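Dihydrophenazinedicarboxylate synthase (Burkholderia, PDB 4HMW) catalyses FMN-dependent, oxygen-consuming oxidations in the last steps of phenazine biosynthesis, releasing hydrogen peroxide. Local coordinates at residues Thr32-Trp37 with Gly100-Arg105; Arg36-Ala41 with Glu48-Ala53; Ile79-Ser84 with Asp126-Gly131. All blocks are in the same frame, centred on the assembly; numbering follows the deposited sequence. Where two conformers were deposited one is given.

Contact 1: residues Thr32-Trp37 with Gly100-Arg105; sequences TLLKRW and GLLYWR
The helical segment 32-37 keeps a nearly constant gap to the strand segment 100-105: CA of Leu-34 lies 10.3 Å from CA of Leu-102, and CA of Trp-37 lies 10.4 Å from CA of Trp-104. Two pairs of buried side chains bridge it. Leu-34 and Leu-102 meet through single methyl groups, CD1 to CD1 at 4.2 Å, and cross at about a right angle. Leu-34 gets there with CG anti to its own backbone N (chi1 171°). The indole of Trp-104 reaches further across. Its six-membered ring takes CB of Trp-37 at the edge, in the ring plane, with CH2 3.9 Å from that CB. CZ3 also comes within 3.5 Å of Trp-37 O, a carbonyl already engaged by the helix through Ala-41 N. At the other end of the same indole, NE1 is hydrogen-bonded to Pro-49 O, which should restrain the rotation of the ring. The Trp-37 ring itself is held in edge-to-face contacts with Phe-20 and Phe-187. Leu-102 and Trp-104 point to the helix, while Tyr-103 between them touches a bound FMN. This is a helix packed on the antiparallel sheet of the FMN-binding split barrel of the pyridoxamine phosphate oxidase family.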
loop_
_atom_site.group_PDB
_atom_site.type_symbol
_atom_site.label_atom_id
_atom_site.label_comp_id
_atom_site.label_asym_id
_atom_site.label_seq_id
_atom_site.Cartn_x
_atom_site.Cartn_y
_atom_site.Cartn_z
ATOM N N THR B 32 -18.291 -10.227 1.933
ATOM C CA THR B 32 -18.723 -11.280 1.016
ATOM C C THR B 32 -18.012 -11.109 -0.338
ATOM O O THR B 32 -17.547 -12.080 -0.929
ATOM C CB THR B 32 -20.251 -11.227 0.793
ATOM O OG1 THR B 32 -20.923 -11.429 2.044
ATOM C CG2 THR B 32 -20.723 -12.264 -0.214
ATOM N N LEU B 33 -17.919 -9.865 -0.811
ATOM C CA LEU B 33 -17.317 -9.577 -2.111
ATOM C C LEU B 33 -15.796 -9.720 -2.024
ATOM O O LEU B 33 -15.157 -10.221 -2.942
ATOM C CB LEU B 33 -17.709 -8.175 -2.595
ATOM C CG LEU B 33 -17.249 -7.769 -3.993
ATOM C CD1 LEU B 33 -17.736 -8.766 -5.019
ATOM C CD2 LEU B 33 -17.697 -6.349 -4.382
ATOM N N LEU B 34 -15.224 -9.298 -0.900
ATOM C CA LEU B 34 -13.793 -9.493 -0.680
ATOM C C LEU B 34 -13.412 -10.960 -0.804
ATOM O O LEU B 34 -12.445 -11.308 -1.470
ATOM C CB LEU B 34 -13.389 -8.935 0.690
ATOM C CG LEU B 34 -11.990 -9.217 1.230
ATOM C CD1 LEU B 34 -10.944 -8.667 0.293
ATOM C CD2 LEU B 34 -11.867 -8.608 2.664
ATOM N N LYS B 35 -14.176 -11.825 -0.160
ATOM C CA LYS B 35 -13.885 -13.247 -0.244
ATOM C C LYS B 35 -14.036 -13.795 -1.650
ATOM O O LYS B 35 -13.263 -14.675 -2.067
ATOM C CB LYS B 35 -14.730 -14.041 0.736
ATOM C CG LYS B 35 -14.400 -13.765 2.200
ATOM C CD LYS B 35 -15.229 -14.677 3.136
ATOM C CE LYS B 35 -14.895 -14.372 4.565
ATOM N NZ LYS B 35 -15.875 -14.963 5.488
ATOM N N ARG B 36 -15.039 -13.306 -2.376
ATOM C CA ARG B 36 -15.250 -13.792 -3.740
ATOM C C ARG B 36 -14.063 -13.404 -4.603
ATOM O O ARG B 36 -13.548 -14.209 -5.377
ATOM C CB ARG B 36 -16.526 -13.205 -4.341
ATOM C CG ARG B 36 -17.815 -13.846 -3.877
ATOM C CD ARG B 36 -19.011 -13.274 -4.660
ATOM N NE ARG B 36 -20.244 -13.482 -3.918
ATOM C CZ ARG B 36 -21.389 -12.874 -4.182
ATOM N NH1 ARG B 36 -21.460 -12.022 -5.191
ATOM N NH2 ARG B 36 -22.465 -13.130 -3.427
ATOM N N TRP B 37 -13.618 -12.142 -4.460
ATOM C CA TRP B 37 -12.505 -11.657 -5.214
ATOM C C TRP B 37 -11.223 -12.422 -4.906
ATOM O O TRP B 37 -10.452 -12.724 -5.834
ATOM C CB TRP B 37 -12.309 -10.127 -5.066
ATOM C CG TRP B 37 -13.161 -9.323 -5.977
ATOM C CD1 TRP B 37 -14.353 -9.691 -6.530
ATOM C CD2 TRP B 37 -12.876 -8.002 -6.486
ATOM N NE1 TRP B 37 -14.809 -8.705 -7.376
ATOM C CE2 TRP B 37 -13.934 -7.652 -7.361
ATOM C CE3 TRP B 37 -11.830 -7.118 -6.307
ATOM C CZ2 TRP B 37 -13.963 -6.433 -8.059
ATOM C CZ3 TRP B 37 -11.867 -5.895 -6.968
ATOM C CH2 TRP B 37 -12.926 -5.566 -7.842
ATOM N N GLY B 100 -5.837 -0.717 4.550
ATOM C CA GLY B 100 -5.077 -1.734 3.858
ATOM C C GLY B 100 -5.416 -1.734 2.380
ATOM O O GLY B 100 -6.552 -1.527 2.038
ATOM N N LEU B 101 -4.424 -1.969 1.519
ATOM C CA LEU B 101 -4.658 -1.983 0.082
ATOM C C LEU B 101 -4.129 -3.277 -0.503
ATOM O O LEU B 101 -2.973 -3.638 -0.285
ATOM C CB LEU B 101 -3.953 -0.776 -0.570
ATOM C CG LEU B 101 -4.208 -0.603 -2.079
ATOM C CD1 LEU B 101 -5.659 -0.223 -2.294
ATOM C CD2 LEU B 101 -3.264 0.459 -2.678
ATOM N N LEU B 102 -4.972 -3.965 -1.262
ATOM C CA LEU B 102 -4.561 -5.124 -2.086
ATOM C C LEU B 102 -4.529 -4.682 -3.526
ATOM O O LEU B 102 -5.394 -3.915 -3.958
ATOM C CB LEU B 102 -5.577 -6.266 -1.956
ATOM C CG LEU B 102 -5.778 -6.873 -0.582
ATOM C CD1 LEU B 102 -6.943 -7.903 -0.518
ATOM C CD2 LEU B 102 -4.471 -7.505 -0.137
ATOM N N TYR B 103 -3.538 -5.150 -4.279
ATOM C CA TYR B 103 -3.457 -4.815 -5.691
ATOM C C TYR B 103 -2.902 -5.988 -6.424
ATOM O O TYR B 103 -1.790 -6.455 -6.129
ATOM C CB TYR B 103 -2.607 -3.553 -5.986
ATOM C CG TYR B 103 -2.356 -3.345 -7.468
ATOM C CD1 TYR B 103 -3.418 -3.394 -8.363
ATOM C CD2 TYR B 103 -1.076 -3.042 -7.968
ATOM C CE1 TYR B 103 -3.217 -3.214 -9.728
ATOM C CE2 TYR B 103 -0.858 -2.853 -9.342
ATOM C CZ TYR B 103 -1.933 -2.948 -10.208
ATOM O OH TYR B 103 -1.745 -2.798 -11.557
ATOM N N TRP B 104 -3.680 -6.442 -7.398
ATOM C CA TRP B 104 -3.368 -7.635 -8.187
ATOM C C TRP B 104 -3.106 -7.249 -9.641
ATOM O O TRP B 104 -4.032 -6.991 -10.401
ATOM C CB TRP B 104 -4.528 -8.611 -8.100
ATOM C CG TRP B 104 -4.897 -8.981 -6.699
ATOM C CD1 TRP B 104 -4.079 -9.025 -5.599
ATOM C CD2 TRP B 104 -6.209 -9.350 -6.238
ATOM N NE1 TRP B 104 -4.805 -9.407 -4.481
ATOM C CE2 TRP B 104 -6.117 -9.606 -4.845
ATOM C CE3 TRP B 104 -7.452 -9.458 -6.862
ATOM C CZ2 TRP B 104 -7.217 -9.982 -4.085
ATOM C CZ3 TRP B 104 -8.552 -9.841 -6.106
ATOM C CH2 TRP B 104 -8.438 -10.061 -4.719
ATOM N N ARG B 105 -1.832 -7.223 -10.014
ATOM C CA ARG B 105 -1.441 -6.787 -11.344
ATOM C C ARG B 105 -2.062 -7.681 -12.417
ATOM O O ARG B 105 -2.412 -7.205 -13.518
ATOM C CB ARG B 105 0.097 -6.821 -11.474
ATOM C CG ARG B 105 0.789 -5.757 -10.663
ATOM C CD ARG B 105 2.194 -6.195 -10.215
ATOM N NE ARG B 105 3.035 -5.099 -9.723
ATOM C CZ ARG B 105 2.974 -4.629 -8.484
ATOM N NH1 ARG B 105 2.115 -5.145 -7.621
ATOM N NH2 ARG B 105 3.794 -3.667 -8.094
#

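Contact 2: residues Arg36-Ala41 with Glu48-Ala53; sequences RWLATA and EPKALA
Leu-38 bends toward Pro-49 by setting CG beside its backbone N (chi1 -82°), while chi2 of 156° extends CD1 and turns the other methyl, CD2, toward the loop. Pro-49 needs no such adjustment: its ring is fixed on the backbone at phi -66°, the usual value for the second residue of a type I turn, here Glu-48 to Ala-51. Ala-41, one helical turn after Leu-38, also faces the proline, where the two backbones come nearest, CA of Ala-41 being 6.8 Å from CA of Pro-49. CB of Pro-49 lies 4.3 Å from CB of Ala-41 and 4.4 Å from CD2 of Leu-38, so the proline presents one atom to both helix residues. The side chains meet by carbon alone, though CD2 of Leu-38 is equally close to Pro-49 O. Lys-50 adds its aliphatic root, CG being 4.5 Å from CD2 of Leu-38; in one of the two modelled conformers, NZ goes on to a hydrogen bond with Phe-70 O. The turn's own bond, Ala-51 N to Glu-48 O at 3.4 Å, is weak. Trp-104 packs against Leu-38 and Ala-41 from the sheet side. Glu-48 touches FMN and is hydrogen-bonded through OE1 to Tyr-103 OH of the second subunit. A type I turn thus packs on the end of helix 30-43 and leads into strand 51-57 of the split barrel, beside the flavin site at the dimer interface.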
loop_
_atom_site.group_PDB
_atom_site.type_symbol
_atom_site.label_atom_id
_atom_site.label_comp_id
_atom_site.label_asym_id
_atom_site.label_seq_id
_atom_site.Cartn_x
_atom_site.Cartn_y
_atom_site.Cartn_z
ATOM N N ARG B 36 -15.039 -13.306 -2.376
ATOM C CA ARG B 36 -15.250 -13.792 -3.740
ATOM C C ARG B 36 -14.063 -13.404 -4.603
ATOM O O ARG B 36 -13.548 -14.209 -5.377
ATOM C CB ARG B 36 -16.526 -13.205 -4.341
ATOM C CG ARG B 36 -17.815 -13.846 -3.877
ATOM C CD ARG B 36 -19.011 -13.274 -4.660
ATOM N NE ARG B 36 -20.244 -13.482 -3.918
ATOM C CZ ARG B 36 -21.389 -12.874 -4.182
ATOM N NH1 ARG B 36 -21.460 -12.022 -5.191
ATOM N NH2 ARG B 36 -22.465 -13.130 -3.427
ATOM N N TRP B 37 -13.618 -12.142 -4.460
ATOM C CA TRP B 37 -12.505 -11.657 -5.214
ATOM C C TRP B 37 -11.223 -12.422 -4.906
ATOM O O TRP B 37 -10.452 -12.724 -5.834
ATOM C CB TRP B 37 -12.309 -10.127 -5.066
ATOM C CG TRP B 37 -13.161 -9.323 -5.977
ATOM C CD1 TRP B 37 -14.353 -9.691 -6.530
ATOM C CD2 TRP B 37 -12.876 -8.002 -6.486
ATOM N NE1 TRP B 37 -14.809 -8.705 -7.376
ATOM C CE2 TRP B 37 -13.934 -7.652 -7.361
ATOM C CE3 TRP B 37 -11.830 -7.118 -6.307
ATOM C CZ2 TRP B 37 -13.963 -6.433 -8.059
ATOM C CZ3 TRP B 37 -11.867 -5.895 -6.968
ATOM C CH2 TRP B 37 -12.926 -5.566 -7.842
ATOM N N LEU B 38 -10.987 -12.727 -3.632
ATOM C CA LEU B 38 -9.794 -13.479 -3.258
ATOM C C LEU B 38 -9.836 -14.900 -3.842
ATOM O O LEU B 38 -8.810 -15.452 -4.259
ATOM C CB LEU B 38 -9.632 -13.572 -1.729
ATOM C CG LEU B 38 -8.992 -12.304 -1.169
ATOM C CD1 LEU B 38 -9.333 -12.103 0.256
ATOM C CD2 LEU B 38 -7.472 -12.376 -1.320
ATOM N N ALA B 39 -11.021 -15.478 -3.891
ATOM C CA ALA B 39 -11.130 -16.852 -4.428
ATOM C C ALA B 39 -10.872 -16.807 -5.939
ATOM O O ALA B 39 -10.189 -17.691 -6.491
ATOM C CB ALA B 39 -12.452 -17.414 -4.126
ATOM N N THR B 40 -11.363 -15.765 -6.607
ATOM C CA THR B 40 -11.147 -15.677 -8.047
ATOM C C THR B 40 -9.666 -15.393 -8.330
ATOM O O THR B 40 -9.098 -15.870 -9.336
ATOM C CB THR B 40 -12.040 -14.601 -8.672
ATOM O OG1 THR B 40 -13.408 -14.978 -8.492
ATOM C CG2 THR B 40 -11.743 -14.421 -10.139
ATOM N N ALA B 41 -9.047 -14.622 -7.435
ATOM C CA ALA B 41 -7.636 -14.310 -7.576
ATOM C C ALA B 41 -6.792 -15.582 -7.568
ATOM O O ALA B 41 -5.792 -15.683 -8.280
ATOM C CB ALA B 41 -7.173 -13.297 -6.471
ATOM N N GLU B 48 0.991 -13.845 -4.702
ATOM C CA GLU B 48 0.875 -13.223 -3.366
ATOM C C GLU B 48 -0.331 -12.284 -3.282
ATOM O O GLU B 48 -0.179 -11.061 -3.052
ATOM C CB GLU B 48 2.149 -12.451 -2.976
ATOM C CG GLU B 48 3.342 -13.368 -2.654
ATOM C CD GLU B 48 4.591 -12.589 -2.209
ATOM O OE1 GLU B 48 4.477 -11.590 -1.443
ATOM O OE2 GLU B 48 5.684 -12.992 -2.652
ATOM N N PRO B 49 -1.535 -12.845 -3.454
ATOM C CA PRO B 49 -2.727 -11.997 -3.424
ATOM C C PRO B 49 -2.974 -11.375 -2.045
ATOM O O PRO B 49 -3.626 -10.343 -1.970
ATOM C CB PRO B 49 -3.863 -12.963 -3.817
ATOM C CG PRO B 49 -3.369 -14.326 -3.487
ATOM C CD PRO B 49 -1.864 -14.270 -3.706
ATOM N N LYS B 50 -2.430 -11.953 -0.982
ATOM C CA LYS B 50 -2.755 -11.495 0.377
ATOM C C LYS B 50 -1.781 -10.456 0.906
ATOM O O LYS B 50 -1.867 -10.078 2.084
ATOM C CB LYS B 50 -2.832 -12.699 1.346
ATOM C CG LYS B 50 -3.880 -13.743 0.936
ATOM C CD LYS B 50 -4.218 -14.732 2.051
ATOM C CE LYS B 50 -3.037 -15.609 2.424
ATOM N NZ LYS B 50 -3.124 -16.106 3.824
ATOM N N ALA B 51 -0.869 -9.989 0.047
ATOM C CA ALA B 51 0.089 -8.946 0.442
ATOM C C ALA B 51 -0.599 -7.598 0.540
ATOM O O ALA B 51 -0.856 -6.915 -0.465
ATOM C CB ALA B 51 1.260 -8.877 -0.523
ATOM N N LEU B 52 -0.900 -7.203 1.762
ATOM C CA LEU B 52 -1.689 -6.033 2.032
ATOM C C LEU B 52 -0.760 -4.865 2.400
ATOM O O LEU B 52 0.083 -4.980 3.315
ATOM C CB LEU B 52 -2.594 -6.372 3.234
ATOM C CG LEU B 52 -3.618 -5.323 3.697
ATOM C CD1 LEU B 52 -4.762 -5.256 2.715
ATOM C CD2 LEU B 52 -4.129 -5.621 5.095
ATOM N N ALA B 53 -0.882 -3.751 1.691
ATOM C CA ALA B 53 -0.151 -2.549 2.074
ATOM C C ALA B 53 -0.902 -1.866 3.203
ATOM O O ALA B 53 -1.944 -1.262 2.971
ATOM C CB ALA B 53 -0.019 -1.632 0.885
#

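Contact 3: residues Ile79-Ser84 with Asp126-Gly131; sequences IFCTHS and DKLWFG. With FMN (flavin mononucleotide), chain D.
The sulphur of Cys-81 points into the side of Leu-128 and, in one of the two conformers modelled for the cysteine, to which all its distances here belong, touches every carbon of the leucine side chain. SG is 3.8 Å from CB of Leu-128 and 3.9 Å from CG; its still shorter separation from CD1, 3.4 Å, is doubtful for that reason. With chi1 at -64° in this conformer the SG lies anti to the carbonyl carbon of Cys-81, directed at the helix. Two residues back along the strand, Ile-79 meets the same leucine more loosely, its CG2 4.5 Å from CD1 of Leu-128. Leu-128 thus covers the outer face of strand 77-83 in the split barrel, and the backbone edge of the strand at Cys-81 and Thr-82 forms part of the FMN site. There the flavin ring is read by two successive residues. N3 of FMN donates to Cys-81 O over 2.8 Å with an angle of 161° at the hydrogen, and Thr-82 OG1 donates to FMN O2 at 2.7 Å. Thr-82 OG1 is also hydrogen-bonded to Lys-88 NZ, which in turn bonds FMN itself. Next to Leu-128, Trp-129 ties the helix to Leu-169 O through NE1.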
loop_
_atom_site.group_PDB
_atom_site.type_symbol
_atom_site.label_atom_id
_atom_site.label_comp_id
_atom_site.label_asym_id
_atom_site.label_seq_id
_atom_site.Cartn_x
_atom_site.Cartn_y
_atom_site.Cartn_z
ATOM N N ILE B 79 -7.741 -10.604 9.509
ATOM C CA ILE B 79 -6.936 -10.936 10.684
ATOM C C ILE B 79 -5.473 -10.964 10.286
ATOM O O ILE B 79 -5.114 -11.545 9.246
ATOM C CB ILE B 79 -7.379 -12.266 11.226
ATOM C CG1 ILE B 79 -8.780 -12.085 11.830
ATOM C CG2 ILE B 79 -6.398 -12.801 12.284
ATOM C CD1 ILE B 79 -9.331 -13.327 12.443
ATOM N N PHE B 80 -4.635 -10.291 11.070
ATOM C CA PHE B 80 -3.174 -10.355 10.865
ATOM C C PHE B 80 -2.461 -10.384 12.200
ATOM O O PHE B 80 -3.041 -10.032 13.218
ATOM C CB PHE B 80 -2.677 -9.196 9.981
ATOM C CG PHE B 80 -2.841 -7.859 10.584
ATOM C CD1 PHE B 80 -4.050 -7.177 10.484
ATOM C CD2 PHE B 80 -1.782 -7.260 11.260
ATOM C CE1 PHE B 80 -4.188 -5.915 11.032
ATOM C CE2 PHE B 80 -1.932 -6.020 11.829
ATOM C CZ PHE B 80 -3.146 -5.344 11.721
ATOM N N CYS B 81 -1.191 -10.780 12.177
ATOM C CA CYS B 81 -0.337 -10.793 13.377
ATOM C C CYS B 81 0.887 -9.885 13.232
ATOM O O CYS B 81 1.422 -9.721 12.149
ATOM C CB CYS B 81 0.178 -12.200 13.659
ATOM S SG CYS B 81 -1.116 -13.343 14.046
ATOM N N THR B 82 1.365 -9.352 14.344
ATOM C CA THR B 82 2.521 -8.509 14.310
ATOM C C THR B 82 3.034 -8.323 15.743
ATOM O O THR B 82 2.503 -8.895 16.662
ATOM C CB THR B 82 2.200 -7.155 13.691
ATOM O OG1 THR B 82 3.439 -6.494 13.412
ATOM C CG2 THR B 82 1.323 -6.288 14.609
ATOM N N HIS B 83 4.093 -7.556 15.919
ATOM C CA HIS B 83 4.581 -7.251 17.261
ATOM C C HIS B 83 3.925 -5.972 17.743
ATOM O O HIS B 83 3.955 -4.977 17.044
ATOM C CB HIS B 83 6.085 -7.054 17.279
ATOM C CG HIS B 83 6.861 -8.307 17.029
ATOM N ND1 HIS B 83 8.059 -8.587 17.640
ATOM C CD2 HIS B 83 6.642 -9.325 16.161
ATOM C CE1 HIS B 83 8.518 -9.752 17.219
ATOM N NE2 HIS B 83 7.678 -10.216 16.308
ATOM N N SER B 84 3.329 -5.994 18.925
ATOM C CA SER B 84 2.613 -4.814 19.434
ATOM C C SER B 84 3.552 -3.646 19.648
ATOM O O SER B 84 3.109 -2.497 19.680
ATOM C CB SER B 84 1.873 -5.129 20.733
ATOM O OG SER B 84 2.792 -5.417 21.794
ATOM N N ASP B 126 -2.876 -17.017 21.196
ATOM C CA ASP B 126 -2.163 -18.256 21.463
ATOM C C ASP B 126 -2.319 -19.209 20.279
ATOM O O ASP B 126 -1.345 -19.837 19.843
ATOM C CB ASP B 126 -2.651 -18.898 22.761
ATOM C CG ASP B 126 -2.179 -18.143 24.002
ATOM O OD1 ASP B 126 -1.148 -17.443 23.927
ATOM O OD2 ASP B 126 -2.833 -18.269 25.066
ATOM N N LYS B 127 -3.524 -19.291 19.726
ATOM C CA LYS B 127 -3.775 -20.196 18.611
ATOM C C LYS B 127 -2.937 -19.788 17.404
ATOM O O LYS B 127 -2.368 -20.628 16.710
ATOM C CB LYS B 127 -5.257 -20.173 18.248
ATOM C CG LYS B 127 -5.803 -21.503 17.837
ATOM N N LEU B 128 -2.863 -18.485 17.157
ATOM C CA LEU B 128 -2.122 -17.981 16.010
ATOM C C LEU B 128 -0.647 -18.304 16.151
ATOM O O LEU B 128 -0.003 -18.705 15.196
ATOM C CB LEU B 128 -2.312 -16.470 15.852
ATOM C CG LEU B 128 -3.645 -16.066 15.243
ATOM C CD1 LEU B 128 -3.942 -14.622 15.542
ATOM C CD2 LEU B 128 -3.624 -16.290 13.740
ATOM N N TRP B 129 -0.111 -18.146 17.352
ATOM C CA TRP B 129 1.285 -18.488 17.598
ATOM C C TRP B 129 1.513 -19.983 17.417
ATOM O O TRP B 129 2.517 -20.373 16.832
ATOM C CB TRP B 129 1.679 -18.040 19.000
ATOM C CG TRP B 129 3.082 -18.387 19.450
ATOM C CD1 TRP B 129 3.452 -19.399 20.303
ATOM C CD2 TRP B 129 4.276 -17.676 19.133
ATOM N NE1 TRP B 129 4.809 -19.363 20.512
ATOM C CE2 TRP B 129 5.339 -18.311 19.818
ATOM C CE3 TRP B 129 4.556 -16.563 18.331
ATOM C CZ2 TRP B 129 6.657 -17.876 19.718
ATOM C CZ3 TRP B 129 5.860 -16.143 18.222
ATOM C CH2 TRP B 129 6.902 -16.795 18.922
ATOM N N PHE B 130 0.587 -20.818 17.897
ATOM C CA PHE B 130 0.715 -22.277 17.738
ATOM C C PHE B 130 0.755 -22.719 16.281
ATOM O O PHE B 130 1.405 -23.711 15.952
ATOM C CB PHE B 130 -0.428 -23.033 18.418
ATOM C CG PHE B 130 -0.453 -22.902 19.903
ATOM C CD1 PHE B 130 0.685 -22.550 20.612
ATOM C CD2 PHE B 130 -1.635 -23.133 20.598
ATOM C CE1 PHE B 130 0.642 -22.427 21.992
ATOM C CE2 PHE B 130 -1.691 -23.021 21.973
ATOM C CZ PHE B 130 -0.551 -22.668 22.677
ATOM N N GLY B 131 0.052 -22.012 15.405
ATOM C CA GLY B 131 0.022 -22.403 14.013
ATOM C C GLY B 131 1.275 -22.062 13.226
ATOM O O GLY B 131 1.342 -22.298 12.015
HETATM N N1 FMN D . 5.252 -8.177 9.382
HETATM C C2 FMN D . 4.398 -8.555 10.385
HETATM O O2 FMN D . 4.559 -8.073 11.519
HETATM N N3 FMN D . 3.386 -9.467 10.142
HETATM C C4 FMN D . 3.196 -10.001 8.891
HETATM O O4 FMN D . 2.263 -10.806 8.703
HETATM C C4A FMN D . 4.061 -9.626 7.862
HETATM N N5 FMN D . 3.908 -10.161 6.602
HETATM C C5A FMN D . 4.759 -9.741 5.580
HETATM C C6 FMN D . 4.576 -10.255 4.301
HETATM C C7 FMN D . 5.392 -9.834 3.260
HETATM C C7M FMN D . 5.207 -10.413 1.874
HETATM C C8 FMN D . 6.414 -8.913 3.520
HETATM C C8M FMN D . 7.325 -8.461 2.412
HETATM C C9 FMN D . 6.593 -8.398 4.810
HETATM C C9A FMN D . 5.764 -8.804 5.828
HETATM N N10 FMN D . 5.965 -8.309 7.125
HETATM C C10 FMN D . 5.089 -8.698 8.108
HETATM C "C1'" FMN D . 7.051 -7.316 7.440
HETATM C "C2'" FMN D . 6.538 -5.905 7.356
HETATM O "O2'" FMN D . 6.510 -5.493 5.997
HETATM C "C3'" FMN D . 7.385 -4.928 8.152
HETATM O "O3'" FMN D . 8.774 -5.069 7.876
HETATM C "C4'" FMN D . 7.116 -5.065 9.649
HETATM O "O4'" FMN D . 6.002 -5.770 10.139
HETATM C "C5'" FMN D . 7.672 -3.951 10.489
HETATM O "O5'" FMN D . 6.784 -2.888 10.221
HETATM P P FMN D . 6.776 -1.507 11.055
HETATM O O1P FMN D . 5.918 -1.806 12.244
HETATM O O2P FMN D . 8.225 -1.170 11.403
HETATM O O3P FMN D . 6.148 -0.495 10.103
#

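Overall arrangement
Contacts 1 and 2 are neighbours, their centres 5 Å apart, and both use helix 30-43: contact 1 sets its earlier part on strand 97-104, contact 2 its later part on the turn before strand 51-57. Those strands pair, with Leu-101 O and Ala-53 N 2.9 Å apart. Contact 1 is buried, with an aromatic and an aliphatic pair; contact 2 is partly exposed, with small aliphatic groups and a lysine at its margin. Contact 3, on another helix, lies about 20 Å or more from both between centres, across the chain's centre from contact 1. Also apolar, it hydrogen-bonds the flavin ring; contacts 1 and 2 each hold one residue touching an FMN, and only they touch the second subunit.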